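Local coordinates for protein histidine acid phosphatase (Bifidobacterium longum subsp. infantis, PDB 6RXD) that removes phosphate groups from inositol hexakisphosphate (phytate) as a histidine acid phosphatase of the MINPP subfamily, and probably also acts on 2,3-bisphosphoglycerate, at residues G70-S74 with E75-A79; R48-S52 with Y53-A57; R8-S12 with K13-V17; K276-A279 with P280-A284. One frame throughout, in Å; residues are numbered along the deposited sequence.

Contact 1: G70-S74 with E75-A79; sequences GGFKS and EAIKA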
loop_
_atom_site.group_PDB
_atom_site.type_symbol
_atom_site.label_atom_id
_atom_site.label_comp_id
_atom_site.label_asym_id
_atom_site.label_seq_id
_atom_site.Cartn_x
_atom_site.Cartn_y
_atom_site.Cartn_z
ATOM N N GLY A 70 -7.636 -19.075 -34.806
ATOM C CA GLY A 70 -6.615 -18.388 -35.586
ATOM C C GLY A 70 -6.588 -16.897 -35.297
ATOM O O GLY A 70 -6.401 -16.071 -36.205
ATOM N N GLY A 71 -6.754 -16.551 -34.026
ATOM C CA GLY A 71 -6.836 -15.158 -33.616
ATOM C C GLY A 71 -5.552 -14.505 -33.134
ATOM O O GLY A 71 -5.568 -13.337 -32.751
ATOM N N PHE A 72 -4.442 -15.239 -33.120
ATOM C CA PHE A 72 -3.163 -14.619 -32.799
ATOM C C PHE A 72 -2.517 -14.076 -34.067
ATOM O O PHE A 72 -2.745 -14.596 -35.168
ATOM C CB PHE A 72 -2.209 -15.623 -32.139
ATOM C CG PHE A 72 -2.532 -15.907 -30.700
ATOM C CD1 PHE A 72 -2.257 -14.964 -29.716
ATOM C CD2 PHE A 72 -3.143 -17.098 -30.331
ATOM C CE1 PHE A 72 -2.558 -15.219 -28.382
ATOM C CE2 PHE A 72 -3.445 -17.356 -29.001
ATOM C CZ PHE A 72 -3.150 -16.419 -28.025
ATOM N N LYS A 73 -1.706 -13.036 -33.917
ATOM C CA LYS A 73 -1.037 -12.443 -35.077
ATOM C C LYS A 73 0.025 -13.345 -35.706
ATOM O O LYS A 73 0.294 -13.256 -36.910
ATOM C CB LYS A 73 -0.450 -11.071 -34.729
ATOM C CG LYS A 73 -1.511 -9.988 -34.624
ATOM C CD LYS A 73 -0.942 -8.611 -34.955
ATOM C CE LYS A 73 -2.038 -7.639 -35.384
ATOM N NZ LYS A 73 -1.589 -6.223 -35.221
ATOM N N SER A 74 0.615 -14.222 -34.899
ATOM C CA SER A 74 1.577 -15.206 -35.405
ATOM C C SER A 74 1.715 -16.380 -34.442
ATOM O O SER A 74 1.264 -16.311 -33.291
ATOM C CB SER A 74 2.955 -14.574 -35.629
ATOM O OG SER A 74 3.627 -14.372 -34.400
ATOM N N GLU A 75 2.340 -17.453 -34.924
ATOM C CA GLU A 75 2.609 -18.631 -34.106
ATOM C C GLU A 75 3.567 -18.305 -32.974
ATOM O O GLU A 75 3.397 -18.785 -31.850
ATOM C CB GLU A 75 3.197 -19.752 -34.970
ATOM C CG GLU A 75 2.177 -20.456 -35.837
ATOM C CD GLU A 75 1.272 -21.362 -35.032
ATOM O OE1 GLU A 75 1.783 -22.072 -34.140
ATOM O OE2 GLU A 75 0.050 -21.366 -35.291
ATOM N N ALA A 76 4.589 -17.506 -33.263
ATOM C CA ALA A 76 5.515 -17.085 -32.217
ATOM C C ALA A 76 4.822 -16.235 -31.153
ATOM O O ALA A 76 5.089 -16.386 -29.966
ATOM C CB ALA A 76 6.713 -16.332 -32.817
ATOM N N ILE A 77 3.940 -15.336 -31.580
ATOM C CA ILE A 77 3.188 -14.497 -30.638
ATOM C C ILE A 77 2.247 -15.329 -29.752
ATOM O O ILE A 77 2.145 -15.095 -28.538
ATOM C CB ILE A 77 2.436 -13.387 -31.415
ATOM C CG1 ILE A 77 3.436 -12.303 -31.837
ATOM C CG2 ILE A 77 1.301 -12.792 -30.588
ATOM C CD1 ILE A 77 2.863 -11.272 -32.827
ATOM N N LYS A 78 1.575 -16.308 -30.354
ATOM C CA LYS A 78 0.733 -17.247 -29.615
ATOM C C LYS A 78 1.550 -17.938 -28.539
ATOM O O LYS A 78 1.189 -17.935 -27.363
ATOM C CB LYS A 78 0.196 -18.328 -30.557
ATOM C CG LYS A 78 -0.682 -19.371 -29.877
ATOM C CD LYS A 78 -0.830 -20.649 -30.702
ATOM C CE LYS A 78 -1.046 -20.359 -32.171
ATOM N NZ LYS A 78 -1.438 -21.587 -32.933
ATOM N N ALA A 79 2.656 -18.553 -28.951
ATOM C CA ALA A 79 3.476 -19.299 -28.002
ATOM C C ALA A 79 3.974 -18.427 -26.859
ATOM O O ALA A 79 4.010 -18.862 -25.710
ATOM C CB ALA A 79 4.653 -19.973 -28.727
#
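Ser-74 puts both of its oxygens to work on the start of the helix that follows it. Its OG accepts from Ile-77 N at 3.0 Å, along a fairly straight N-H (161°), and its carbonyl O takes the amide of Lys-78, with Ser-74 O to Lys-78 N also 3.0 Å. The hydroxyl gets there because chi1, at 76°, swings OG between the backbone N and the carbonyl carbon and so over the first turn. This is a serine N-cap at the head of helix 75-95: the hydroxyl supplies a side-chain acceptor to an amide of the first turn. Ile-77 also lays its CG1 branch against the same oxygen, and its CD1 runs on to Lys-73 CB at 3.8 Å.

One residue further on, the backbone of Lys-78 covers the Phe-72 ring. Lys-78 CA sits 3.8 Å from the centroid of the Phe-72 ring, 14° off its normal, a CH-pi contact, and Lys-78 CG comes down on Phe-72 CD2 at 3.4 Å. The lysine chain then bends at its third torsion, and Lys-78 NZ meets Glu-75 OE2 at 2.8 Å, a salt bridge made from above the carboxylate plane. Lys-73 NZ is bonded to Ser-246 O, near the zinc ligand Glu-251. Ala-63 and Ala-66 of helix 55-69, with the ring of Phe-249, also pack against Phe-72.

Contact 2: R48-S52 with Y53-A57; sequences RGLSS and YKYDA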
loop_
_atom_site.group_PDB
_atom_site.type_symbol
_atom_site.label_atom_id
_atom_site.label_comp_id
_atom_site.label_asym_id
_atom_site.label_seq_id
_atom_site.Cartn_x
_atom_site.Cartn_y
_atom_site.Cartn_z
ATOM N N ARG A 48 2.674 -8.767 -2.990
ATOM C CA ARG A 48 1.917 -10.016 -2.937
ATOM C C ARG A 48 1.735 -10.539 -4.346
ATOM O O ARG A 48 1.913 -9.800 -5.309
ATOM C CB ARG A 48 0.519 -9.764 -2.365
ATOM C CG ARG A 48 0.459 -9.266 -0.942
ATOM C CD ARG A 48 -0.983 -8.906 -0.583
ATOM N NE ARG A 48 -1.896 -10.040 -0.733
ATOM C CZ ARG A 48 -2.939 -10.274 0.062
ATOM N NH1 ARG A 48 -3.714 -11.336 -0.147
ATOM N NH2 ARG A 48 -3.206 -9.453 1.072
ATOM N N GLY A 49 1.358 -11.808 -4.473
ATOM C CA GLY A 49 1.029 -12.344 -5.783
ATOM C C GLY A 49 -0.386 -11.990 -6.196
ATOM O O GLY A 49 -1.030 -11.143 -5.573
ATOM N N LEU A 50 -0.874 -12.622 -7.262
ATOM C CA LEU A 50 -2.265 -12.444 -7.667
ATOM C C LEU A 50 -3.173 -12.894 -6.532
ATOM O O LEU A 50 -2.851 -13.841 -5.813
ATOM C CB LEU A 50 -2.553 -13.272 -8.919
ATOM C CG LEU A 50 -1.819 -12.800 -10.172
ATOM C CD1 LEU A 50 -1.997 -13.812 -11.317
ATOM C CD2 LEU A 50 -2.301 -11.405 -10.593
ATOM N N SER A 51 -4.308 -12.217 -6.358
ATOM C CA SER A 51 -5.206 -12.523 -5.246
ATOM C C SER A 51 -5.920 -13.855 -5.459
ATOM O O SER A 51 -6.251 -14.555 -4.500
ATOM C CB SER A 51 -6.233 -11.408 -5.059
ATOM O OG SER A 51 -7.026 -11.255 -6.218
ATOM N N SER A 52 -6.149 -14.206 -6.722
ATOM C CA SER A 52 -6.791 -15.467 -7.066
ATOM C C SER A 52 -6.537 -15.817 -8.524
ATOM O O SER A 52 -5.970 -15.015 -9.272
ATOM C CB SER A 52 -8.298 -15.385 -6.815
ATOM O OG SER A 52 -8.892 -14.441 -7.679
ATOM N N TYR A 53 -6.927 -17.029 -8.910
ATOM C CA TYR A 53 -6.829 -17.481 -10.291
ATOM C C TYR A 53 -7.943 -16.793 -11.064
ATOM O O TYR A 53 -9.097 -17.243 -11.064
ATOM C CB TYR A 53 -6.947 -19.013 -10.339
ATOM C CG TYR A 53 -6.763 -19.648 -11.706
ATOM C CD1 TYR A 53 -5.660 -19.352 -12.504
ATOM C CD2 TYR A 53 -7.688 -20.564 -12.188
ATOM C CE1 TYR A 53 -5.506 -19.944 -13.766
ATOM C CE2 TYR A 53 -7.541 -21.159 -13.425
ATOM C CZ TYR A 53 -6.449 -20.852 -14.211
ATOM O OH TYR A 53 -6.322 -21.456 -15.450
ATOM N N LYS A 54 -7.601 -15.682 -11.706
ATOM C CA LYS A 54 -8.617 -14.776 -12.234
ATOM C C LYS A 54 -8.130 -14.051 -13.483
ATOM O O LYS A 54 -8.555 -14.388 -14.593
ATOM C CB LYS A 54 -9.047 -13.775 -11.153
ATOM C CG LYS A 54 -10.127 -12.799 -11.613
ATOM C CD LYS A 54 -10.542 -11.826 -10.496
ATOM C CE LYS A 54 -9.401 -10.897 -10.099
ATOM N NZ LYS A 54 -9.855 -9.886 -9.096
ATOM N N TYR A 55 -7.253 -13.061 -13.311
ATOM C CA TYR A 55 -6.722 -12.323 -14.457
ATOM C C TYR A 55 -5.933 -13.265 -15.358
ATOM O O TYR A 55 -6.036 -13.215 -16.593
ATOM C CB TYR A 55 -5.803 -11.192 -13.993
ATOM C CG TYR A 55 -6.511 -10.076 -13.242
ATOM C CD1 TYR A 55 -7.725 -9.571 -13.688
ATOM C CD2 TYR A 55 -5.965 -9.548 -12.076
ATOM C CE1 TYR A 55 -8.370 -8.549 -13.001
ATOM C CE2 TYR A 55 -6.603 -8.531 -11.377
ATOM C CZ TYR A 55 -7.804 -8.038 -11.845
ATOM O OH TYR A 55 -8.434 -7.020 -11.156
ATOM N N ASP A 56 -5.126 -14.115 -14.733
ATOM C CA ASP A 56 -4.373 -15.116 -15.476
ATOM C C ASP A 56 -5.274 -16.210 -16.046
ATOM O O ASP A 56 -5.045 -16.697 -17.158
ATOM C CB ASP A 56 -3.236 -15.717 -14.617
ATOM C CG ASP A 56 -3.709 -16.269 -13.266
ATOM O OD1 ASP A 56 -2.998 -17.132 -12.707
ATOM O OD2 ASP A 56 -4.753 -15.841 -12.731
ATOM N N ALA A 57 -6.318 -16.569 -15.300
ATOM C CA ALA A 57 -7.274 -17.564 -15.774
ATOM C C ALA A 57 -8.000 -17.063 -17.017
ATOM O O ALA A 57 -8.057 -17.749 -18.044
ATOM C CB ALA A 57 -8.279 -17.895 -14.679
HETATM O O HOH W 1 -5.808 -12.687 -10.860
#
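The segment that leads into helix 55-69 opens on Arg-48, the second arginine of the RHGxR signature of histidine phosphatases, and folds Leu-50 against the helix's first turn. Leu-50 and Asp-56 run antiparallel alongside each other, Leu-50 CD1 lying 3.6 Å from Asp-56 CG. The other methyl, Leu-50 CD2, comes to the edge of the Tyr-55 ring, 4.4 Å from Tyr-55 CD2.

Lys-54 holds the N-cap position. The lysine chain runs over one face of the Tyr-55 ring, its CE toward the rim. Asp-56 takes the amide of the N-cap residue itself: its chi1 of 53° sets the carboxylate between the backbone N and the carbonyl carbon, and Asp-56 OD2 accepts from Lys-54 N at 3.0 Å, the N-H approaching almost end-on to the C-O bond. A water takes the first amide of the helix, 2.9 Å from Tyr-55 N, and donates onward to Ser-52 O at 2.8 Å, bridging helix and incoming loop. Ser-52 OG packs 3.5 Å from Lys-54 CB.

The second carboxylate oxygen, Asp-56 OD1, is held by Thr-89 OG1 and Tyr-97 OH, and it also lies in the plane of the Tyr-53 ring, at its edge. Ala-57 CB sits over the centre of that ring, 3.3 Å above its plane. Buried and gripped through both oxygens, the aspartate ties the second residue of the helix to helix 75-95. What results is a helix N-terminus whose cap-residue amide goes to a first-turn aspartate and whose first amide goes to a bridging water, leading away from the RHGxR signature.

Contact 3: R8-S12 with K13-V17; sequences RYYSS and KQPYV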
loop_
_atom_site.group_PDB
_atom_site.type_symbol
_atom_site.label_atom_id
_atom_site.label_comp_id
_atom_site.label_asym_id
_atom_site.label_seq_id
_atom_site.Cartn_x
_atom_site.Cartn_y
_atom_site.Cartn_z
ATOM N N ARG A 8 7.853 0.855 -15.032
ATOM C CA ARG A 8 6.985 2.005 -15.413
ATOM C C ARG A 8 5.470 1.835 -15.317
ATOM O O ARG A 8 4.896 0.847 -15.794
ATOM C CB ARG A 8 7.237 2.507 -16.811
ATOM C CG ARG A 8 7.878 3.850 -16.913
ATOM C CD ARG A 8 7.958 4.154 -18.382
ATOM N NE ARG A 8 7.728 2.924 -19.142
ATOM C CZ ARG A 8 8.696 2.146 -19.626
ATOM N NH1 ARG A 8 9.968 2.477 -19.443
ATOM N NH2 ARG A 8 8.391 1.040 -20.291
ATOM N N TYR A 9 4.830 2.867 -14.779
ATOM C CA TYR A 9 3.386 2.918 -14.626
ATOM C C TYR A 9 2.830 1.684 -13.952
ATOM O O TYR A 9 1.937 1.021 -14.462
ATOM C CB TYR A 9 2.710 3.189 -15.972
ATOM C CG TYR A 9 3.374 4.336 -16.691
ATOM C CD1 TYR A 9 3.352 5.616 -16.156
ATOM C CD2 TYR A 9 4.026 4.135 -17.897
ATOM C CE1 TYR A 9 3.976 6.674 -16.813
ATOM C CE2 TYR A 9 4.637 5.184 -18.563
ATOM C CZ TYR A 9 4.607 6.448 -18.015
ATOM O OH TYR A 9 5.221 7.488 -18.680
ATOM N N TYR A 10 3.374 1.401 -12.776
ATOM C CA TYR A 10 2.922 0.286 -11.966
ATOM C C TYR A 10 1.801 0.660 -11.009
ATOM O O TYR A 10 1.273 -0.212 -10.321
ATOM C CB TYR A 10 4.088 -0.253 -11.135
ATOM C CG TYR A 10 5.214 -0.906 -11.901
ATOM C CD1 TYR A 10 6.537 -0.722 -11.493
ATOM C CD2 TYR A 10 4.968 -1.750 -12.978
ATOM C CE1 TYR A 10 7.589 -1.339 -12.157
ATOM C CE2 TYR A 10 6.025 -2.371 -13.658
ATOM C CZ TYR A 10 7.323 -2.163 -13.231
ATOM O OH TYR A 10 8.373 -2.779 -13.882
ATOM N N SER A 11 1.440 1.947 -10.939
ATOM C CA SER A 11 0.387 2.385 -10.024
ATOM C C SER A 11 0.746 1.939 -8.604
ATOM O O SER A 11 1.917 1.874 -8.262
ATOM C CB SER A 11 -0.980 1.844 -10.483
ATOM O OG SER A 11 -2.046 2.204 -9.597
ATOM N N SER A 12 -0.238 1.620 -7.774
ATOM C CA SER A 12 0.065 1.241 -6.387
ATOM C C SER A 12 0.688 -0.164 -6.248
ATOM O O SER A 12 0.879 -0.652 -5.139
ATOM C CB SER A 12 -1.177 1.368 -5.506
ATOM O OG SER A 12 -2.145 0.424 -5.910
ATOM N N LYS A 13 1.012 -0.800 -7.371
ATOM C CA LYS A 13 1.807 -2.032 -7.346
ATOM C C LYS A 13 3.290 -1.721 -7.479
ATOM O O LYS A 13 4.107 -2.625 -7.540
ATOM C CB LYS A 13 1.390 -2.986 -8.478
ATOM C CG LYS A 13 0.350 -4.026 -8.109
ATOM C CD LYS A 13 -0.911 -3.433 -7.539
ATOM C CE LYS A 13 -1.973 -4.527 -7.380
ATOM N NZ LYS A 13 -3.026 -4.155 -6.411
ATOM N N GLN A 14 3.649 -0.443 -7.518
ATOM C CA GLN A 14 5.055 -0.059 -7.578
ATOM C C GLN A 14 5.876 -0.765 -6.489
ATOM O O GLN A 14 5.573 -0.655 -5.293
ATOM C CB GLN A 14 5.164 1.459 -7.383
ATOM C CG GLN A 14 6.580 1.964 -7.157
ATOM C CD GLN A 14 7.466 1.740 -8.348
ATOM O OE1 GLN A 14 7.109 2.104 -9.478
ATOM N NE2 GLN A 14 8.641 1.148 -8.116
ATOM N N PRO A 15 6.921 -1.509 -6.887
ATOM C CA PRO A 15 7.737 -2.089 -5.814
ATOM C C PRO A 15 8.450 -1.015 -4.979
ATOM O O PRO A 15 8.884 0.022 -5.503
ATOM C CB PRO A 15 8.759 -2.933 -6.581
ATOM C CG PRO A 15 8.019 -3.321 -7.856
ATOM C CD PRO A 15 7.261 -2.066 -8.209
ATOM N N TYR A 16 8.556 -1.258 -3.677
ATOM C CA TYR A 16 9.232 -0.317 -2.793
ATOM C C TYR A 16 10.626 0.001 -3.291
ATOM O O TYR A 16 11.370 -0.899 -3.700
ATOM C CB TYR A 16 9.345 -0.916 -1.396
ATOM C CG TYR A 16 9.781 0.078 -0.352
ATOM C CD1 TYR A 16 8.951 1.121 0.013
ATOM C CD2 TYR A 16 11.013 -0.041 0.280
ATOM C CE1 TYR A 16 9.335 2.039 0.992
ATOM C CE2 TYR A 16 11.407 0.857 1.256
ATOM C CZ TYR A 16 10.566 1.894 1.608
ATOM O OH TYR A 16 10.968 2.787 2.581
ATOM N N VAL A 17 10.976 1.283 -3.252
ATOM C CA VAL A 17 12.318 1.721 -3.616
ATOM C C VAL A 17 13.094 1.999 -2.334
ATOM O O VAL A 17 12.868 3.006 -1.674
ATOM C CB VAL A 17 12.279 2.971 -4.497
ATOM C CG1 VAL A 17 13.700 3.390 -4.873
ATOM C CG2 VAL A 17 11.460 2.704 -5.750
HETATM O O HOH W 2 5.452 2.882 -11.316
HETATM O O HOH W 3 -2.701 -2.069 -4.874
#
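Tyr-10 meets Gln-14 and Pro-15 through one ring corner, CD1. Tyr-10 CD1 touches Pro-15 CD at 3.6 Å, the two side chains crossing at about a right angle, and the same CD1 is met at the ring edge by Gln-14 OE1, 3.5 Å away. With the oxygen at the edge and the planes 50° apart, the amide is not stacked on the ring.

The glutamine is held at both ends of its amide. Its chain leaves extended and then bends at chi2 (64°), which brings the amide back toward the backbone. There Gln-14 NE2 donates to Pro-15 O at 2.9 Å, in the carbonyl plane and on a lone pair. Gln-14 OE1 receives a short bond from a water, 2.6 Å, and that water in turn accepts from Tyr-10 N.

The backbone between them turns sharply. Lys-13 N donates to Tyr-10 O and Gln-14 N to Ser-11 O, both at 3.0 Å, each from above the plane of its carbonyl. On the far side of the bend a second water joins Ser-12 OG to Lys-13 NZ, accepting from the lysine at 2.6 Å.

Outside, Ser-11 OG bonds to Asp-350 of helix 339-357, the side chain of Lys-13 lies on helix 301-317, and Ser-12 O receives Arg-44, the arginine that opens the RHGxR signature. Set into an N-terminal arm running between the helices of the fold, the bend is a type II' beta turn with Ser-11 and Ser-12 at its corners, overlapped by a single 3-10 turn at Ser-12 and Lys-13.

Contact 4: K276-A279 with P280-A284; sequences KNCA and PGADA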
loop_
_atom_site.group_PDB
_atom_site.type_symbol
_atom_site.label_atom_id
_atom_site.label_comp_id
_atom_site.label_asym_id
_atom_site.label_seq_id
_atom_site.Cartn_x
_atom_site.Cartn_y
_atom_site.Cartn_z
ATOM N N LYS A 276 -16.627 -24.805 -12.138
ATOM C CA LYS A 276 -15.634 -24.130 -11.320
ATOM C C LYS A 276 -14.246 -24.608 -11.712
ATOM O O LYS A 276 -14.050 -25.805 -11.907
ATOM C CB LYS A 276 -15.866 -24.464 -9.852
ATOM C CG LYS A 276 -15.304 -23.412 -8.945
ATOM C CD LYS A 276 -14.833 -23.967 -7.626
ATOM C CE LYS A 276 -14.211 -22.834 -6.855
ATOM N NZ LYS A 276 -13.624 -21.874 -7.841
ATOM N N ASN A 277 -13.294 -23.693 -11.821
ATOM C CA ASN A 277 -11.960 -24.066 -12.278
ATOM C C ASN A 277 -10.908 -23.875 -11.192
ATOM O O ASN A 277 -11.145 -23.206 -10.187
ATOM C CB ASN A 277 -11.594 -23.266 -13.537
ATOM C CG ASN A 277 -10.554 -23.959 -14.392
ATOM O OD1 ASN A 277 -10.260 -25.139 -14.201
ATOM N ND2 ASN A 277 -9.999 -23.227 -15.357
ATOM N N CYS A 278 -9.757 -24.500 -11.391
ATOM C CA CYS A 278 -8.640 -24.399 -10.461
ATOM C C CYS A 278 -7.367 -24.245 -11.281
ATOM O O CYS A 278 -7.243 -24.862 -12.337
ATOM C CB CYS A 278 -8.562 -25.666 -9.606
ATOM S SG CYS A 278 -7.287 -25.668 -8.326
ATOM N N ALA A 279 -6.432 -23.426 -10.803
ATOM C CA ALA A 279 -5.154 -23.257 -11.493
ATOM C C ALA A 279 -4.459 -24.610 -11.678
ATOM O O ALA A 279 -4.493 -25.448 -10.771
ATOM C CB ALA A 279 -4.272 -22.316 -10.717
ATOM N N PRO A 280 -3.837 -24.832 -12.851
ATOM C CA PRO A 280 -3.138 -26.100 -13.104
ATOM C C PRO A 280 -2.095 -26.377 -12.025
ATOM O O PRO A 280 -1.305 -25.483 -11.701
ATOM C CB PRO A 280 -2.437 -25.853 -14.445
ATOM C CG PRO A 280 -3.262 -24.810 -15.119
ATOM C CD PRO A 280 -3.733 -23.911 -14.000
ATOM N N GLY A 281 -2.111 -27.585 -11.463
ATOM C CA GLY A 281 -1.134 -27.982 -10.460
ATOM C C GLY A 281 -1.489 -27.613 -9.032
ATOM O O GLY A 281 -0.810 -28.014 -8.082
ATOM N N ALA A 282 -2.558 -26.844 -8.866
ATOM C CA ALA A 282 -2.949 -26.389 -7.545
ATOM C C ALA A 282 -3.819 -27.410 -6.822
ATOM O O ALA A 282 -4.560 -28.165 -7.450
ATOM C CB ALA A 282 -3.676 -25.056 -7.642
ATOM N N ASP A 283 -3.728 -27.404 -5.496
ATOM C CA ASP A 283 -4.556 -28.241 -4.637
ATOM C C ASP A 283 -5.613 -27.338 -4.023
ATOM O O ASP A 283 -5.300 -26.508 -3.162
ATOM C CB ASP A 283 -3.690 -28.856 -3.531
ATOM C CG ASP A 283 -4.453 -29.836 -2.641
ATOM O OD1 ASP A 283 -3.805 -30.774 -2.128
ATOM O OD2 ASP A 283 -5.679 -29.677 -2.440
ATOM N N ALA A 284 -6.860 -27.506 -4.457
ATOM C CA ALA A 284 -7.957 -26.634 -4.036
ATOM C C ALA A 284 -8.165 -26.612 -2.522
ATOM O O ALA A 284 -8.624 -25.610 -1.970
ATOM C CB ALA A 284 -9.250 -27.033 -4.742
#
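This is a tight beta turn at the surface, in the long loop between the short strands 264-265 and 297-298, with a cysteine packed against its outgoing arm. The turn closes where Ala-282 N donates to Ala-279 O at 3.1 Å, a reasonably straight bond (157°) that comes in above the carbonyl plane. Ala-282 CB lies close by, 3.3 Å from Ala-279 O. The two methyls of the turn's ends approach each other as well, Ala-279 CB to Ala-282 CB 4.2 Å.

It is a type II turn with Pro-280 and Gly-281 at its corners. The proline ring starts straight off Ala-279, with Pro-280 CD 3.7 Å from Ala-279 CB, while Gly-281 takes a positive phi of 87°, the backbone shape of the third position of a type II turn.

Cys-278 is modelled in two positions. In the one described here SG is anti to the backbone N (chi1 -177°), toward the returning chain, with Cys-278 SG 3.7 Å from Ala-282 CB and 4.3 Å from Ala-284 CB; these sulfur contacts hold for this conformer alone and are doubtful to that extent. This cysteine forms a disulfide with Cys-291, which Ala-284 also touches. Ala-279 and Ala-282 both rest on Val-93 of helix 75-95.

How the contacts relate
Along the chain the order is contact 3, contact 2, contact 1, contact 4. Contacts 2 and 1 mark the starts of consecutive helices, 55-69 and 75-95, with centres 24 Å apart. Contacts 2 and 4 are the pair that touch: Tyr-53 CD2 packs 3.4 Å from Ala-279 N, although more than 200 residues separate them. Helix 75-95 is shared ground, begun by contact 1 and supporting contacts 2 and 4 through Thr-89. Contact 3 lies nearest the middle of the chain, its centre about 17 Å from that of contact 2, and both pack on helix 301-317. Contact 2 thus meets contact 4 beside one helix and neighbours contact 3 along another, while contact 1 remains a local cap.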